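Local coordinates for protein K41043 (Homo sapiens, PDB 6KBR) that is a Kazal-type domain, also known as SPINK2, that probably acts, like others of its family, as an inhibitor of a serine protease, at residues Pro28-Tyr37 against Ile54-Cys62. Sequence-based numbering, arbitrary orientation.
Sequences PVCGSDMSTY and IKIIKNGPC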
# COMPACT_ATOMS: atom_id res chain seq x y z
N PRO B 28 -0.35 8.78 -10.80
CA PRO B 28 0.74 9.16 -11.69
C PRO B 28 0.71 10.60 -12.25
O PRO B 28 -0.37 11.23 -12.42
CB PRO B 28 0.68 8.07 -12.80
CG PRO B 28 -0.82 7.72 -12.83
CD PRO B 28 -1.22 7.73 -11.39
N VAL B 29 1.93 11.12 -12.44
CA VAL B 29 2.18 12.37 -13.13
C VAL B 29 3.25 12.22 -14.22
O VAL B 29 4.15 11.42 -14.11
CB VAL B 29 2.54 13.54 -12.20
CG1 VAL B 29 1.37 13.85 -11.28
CG2 VAL B 29 3.88 13.31 -11.48
N CYS B 30 3.12 13.00 -15.26
CA CYS B 30 4.03 12.90 -16.40
C CYS B 30 5.03 14.04 -16.31
O CYS B 30 4.64 15.19 -16.27
CB CYS B 30 3.26 13.03 -17.72
SG CYS B 30 4.40 12.99 -19.13
N GLY B 31 6.31 13.71 -16.22
CA GLY B 31 7.34 14.72 -16.06
C GLY B 31 7.79 15.28 -17.41
O GLY B 31 7.63 14.63 -18.43
N SER B 32 8.32 16.50 -17.39
CA SER B 32 8.92 17.14 -18.58
C SER B 32 10.16 16.33 -19.10
O SER B 32 10.63 16.54 -20.23
CB SER B 32 9.31 18.59 -18.29
OG SER B 32 10.03 18.63 -17.09
N ASP B 33 10.69 15.44 -18.26
CA ASP B 33 11.68 14.50 -18.68
C ASP B 33 11.21 13.28 -19.43
O ASP B 33 12.04 12.44 -19.72
CB ASP B 33 12.48 14.05 -17.48
CG ASP B 33 11.66 13.29 -16.47
OD1 ASP B 33 10.41 13.27 -16.58
OD2 ASP B 33 12.30 12.79 -15.56
N MET B 34 9.92 13.18 -19.75
CA MET B 34 9.34 12.05 -20.49
C MET B 34 9.19 10.76 -19.68
O MET B 34 8.96 9.70 -20.24
CB MET B 34 10.09 11.79 -21.78
CG MET B 34 10.24 13.04 -22.64
SD MET B 34 10.61 12.59 -24.36
CE MET B 34 10.04 14.06 -25.19
N SER B 35 9.27 10.87 -18.35
CA SER B 35 9.07 9.75 -17.46
C SER B 35 7.74 9.96 -16.77
O SER B 35 7.42 11.07 -16.32
CB SER B 35 10.18 9.69 -16.41
OG SER B 35 11.37 9.16 -16.93
N THR B 36 6.98 8.89 -16.63
CA THR B 36 5.79 8.94 -15.75
C THR B 36 6.32 8.62 -14.32
O THR B 36 7.11 7.74 -14.16
CB THR B 36 4.53 8.17 -16.32
OG1 THR B 36 3.79 7.42 -15.31
CG2 THR B 36 4.84 7.35 -17.40
N TYR B 37 6.00 9.48 -13.35
CA TYR B 37 6.31 9.25 -11.96
C TYR B 37 5.09 8.66 -11.25
O TYR B 37 3.99 9.12 -11.48
CB TYR B 37 6.83 10.57 -11.29
CG TYR B 37 8.19 10.86 -11.84
CD1 TYR B 37 8.34 11.60 -13.00
CD2 TYR B 37 9.34 10.27 -11.27
CE1 TYR B 37 9.58 11.78 -13.59
CE2 TYR B 37 10.59 10.44 -11.83
CZ TYR B 37 10.72 11.21 -13.02
OH TYR B 37 11.98 11.45 -13.58
N ILE B 54 12.14 19.34 -12.57
CA ILE B 54 11.38 18.61 -13.58
C ILE B 54 9.95 19.10 -13.42
O ILE B 54 9.46 19.20 -12.31
CB ILE B 54 11.51 17.06 -13.42
CG1 ILE B 54 12.98 16.63 -13.40
CG2 ILE B 54 10.71 16.34 -14.54
CD1 ILE B 54 13.23 15.13 -13.19
N LYS B 55 9.33 19.47 -14.54
CA LYS B 55 7.99 20.02 -14.51
C LYS B 55 7.01 18.92 -14.75
O LYS B 55 7.36 17.87 -15.23
CB LYS B 55 7.79 21.09 -15.58
CG LYS B 55 8.88 22.14 -15.64
CD LYS B 55 8.94 22.99 -14.39
CE LYS B 55 8.35 24.36 -14.68
NZ LYS B 55 8.43 25.23 -13.48
N ILE B 56 5.78 19.16 -14.36
CA ILE B 56 4.72 18.24 -14.63
C ILE B 56 3.96 18.72 -15.87
O ILE B 56 3.30 19.73 -15.82
CB ILE B 56 3.76 18.07 -13.46
CG1 ILE B 56 4.53 17.40 -12.29
CG2 ILE B 56 2.58 17.20 -13.93
CD1 ILE B 56 3.76 17.20 -11.01
N ILE B 57 4.05 17.92 -16.92
CA ILE B 57 3.43 18.18 -18.21
C ILE B 57 1.93 17.96 -18.06
O ILE B 57 1.15 18.78 -18.51
CB ILE B 57 4.04 17.24 -19.29
CG1 ILE B 57 5.52 17.56 -19.44
CG2 ILE B 57 3.34 17.35 -20.62
CD1 ILE B 57 5.85 19.02 -19.60
N LYS B 58 1.54 16.87 -17.43
CA LYS B 58 0.15 16.61 -17.11
C LYS B 58 -0.04 15.57 -15.99
O LYS B 58 0.88 14.83 -15.63
CB LYS B 58 -0.58 16.12 -18.33
CG LYS B 58 -0.07 14.85 -18.96
CD LYS B 58 -1.17 14.21 -19.81
CE LYS B 58 -0.57 13.17 -20.70
NZ LYS B 58 -1.64 12.45 -21.42
N ASN B 59 -1.26 15.48 -15.50
CA ASN B 59 -1.62 14.41 -14.58
C ASN B 59 -1.85 13.16 -15.37
O ASN B 59 -2.18 13.20 -16.55
CB ASN B 59 -2.81 14.80 -13.73
CG ASN B 59 -2.47 15.85 -12.71
OD1 ASN B 59 -1.35 16.35 -12.65
ND2 ASN B 59 -3.44 16.17 -11.86
N GLY B 60 -1.62 12.03 -14.73
CA GLY B 60 -1.72 10.75 -15.40
C GLY B 60 -0.44 10.35 -16.06
O GLY B 60 0.52 11.11 -16.07
N PRO B 61 -0.43 9.15 -16.68
CA PRO B 61 0.79 8.68 -17.29
C PRO B 61 1.18 9.57 -18.47
O PRO B 61 0.34 10.34 -18.95
CB PRO B 61 0.48 7.22 -17.71
CG PRO B 61 -1.00 7.07 -17.63
CD PRO B 61 -1.55 8.18 -16.77
N CYS B 62 2.43 9.51 -18.90
CA CYS B 62 2.87 10.23 -20.11
C CYS B 62 2.21 9.53 -21.30
O CYS B 62 2.06 8.33 -21.27
CB CYS B 62 4.40 10.17 -20.25
SG CYS B 62 5.30 11.18 -19.04
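The carboxylate of D33 and the hydroxyl of Y37 form one wall against which I54 packs. D33 can be followed outward: its CB lies 4.1 Å from I54 CG2, its CG closes on the same methyl, OD1 also lies against I54 CG2 and accepts the backbone N-H of S35 from well above the carboxylate plane in an Asx turn, and OD2 rests 3.5 Å from I54 CD1 while taking a bond from Y37 OH modelled so short that its length is doubtful. With CG placed between the backbone N and carbonyl carbon (chi1 65°), the carboxylate folds back over the type I turn G31-M34. Without this carboxylate, as with an alanine here, the S35 N-H would probably lose its acceptor and a gap would open beside I54 CD1. Next to I54, S32 grips K55 twice, S32 N donating to K55 O at 2.7 Å and S32 OG receiving K55 N at 2.8 Å. The strands 29-31 and 56-59 run antiparallel; C30 N meets K58 O almost straight (169°), and I57 N donates to C30 O. Past the strand, G60 N bonds to P28 O, with backbone angles at which a side chain would jam against the preceding carbonyl O. C30 SG, anti to its own N (chi1 177°), leaves the sheet on the side away from V29 and I56 and joins C62 SG in a disulfide that ties down the C-terminal end. V29 CG2 meets I56 CD1 at 3.9 Å on the other face, where I56 and Y37 also touch L43 of helix 40-50. Strand 29-31 is thus central in the small Kazal sheet, between 36-37 and 56-59, with the helix packed against one face.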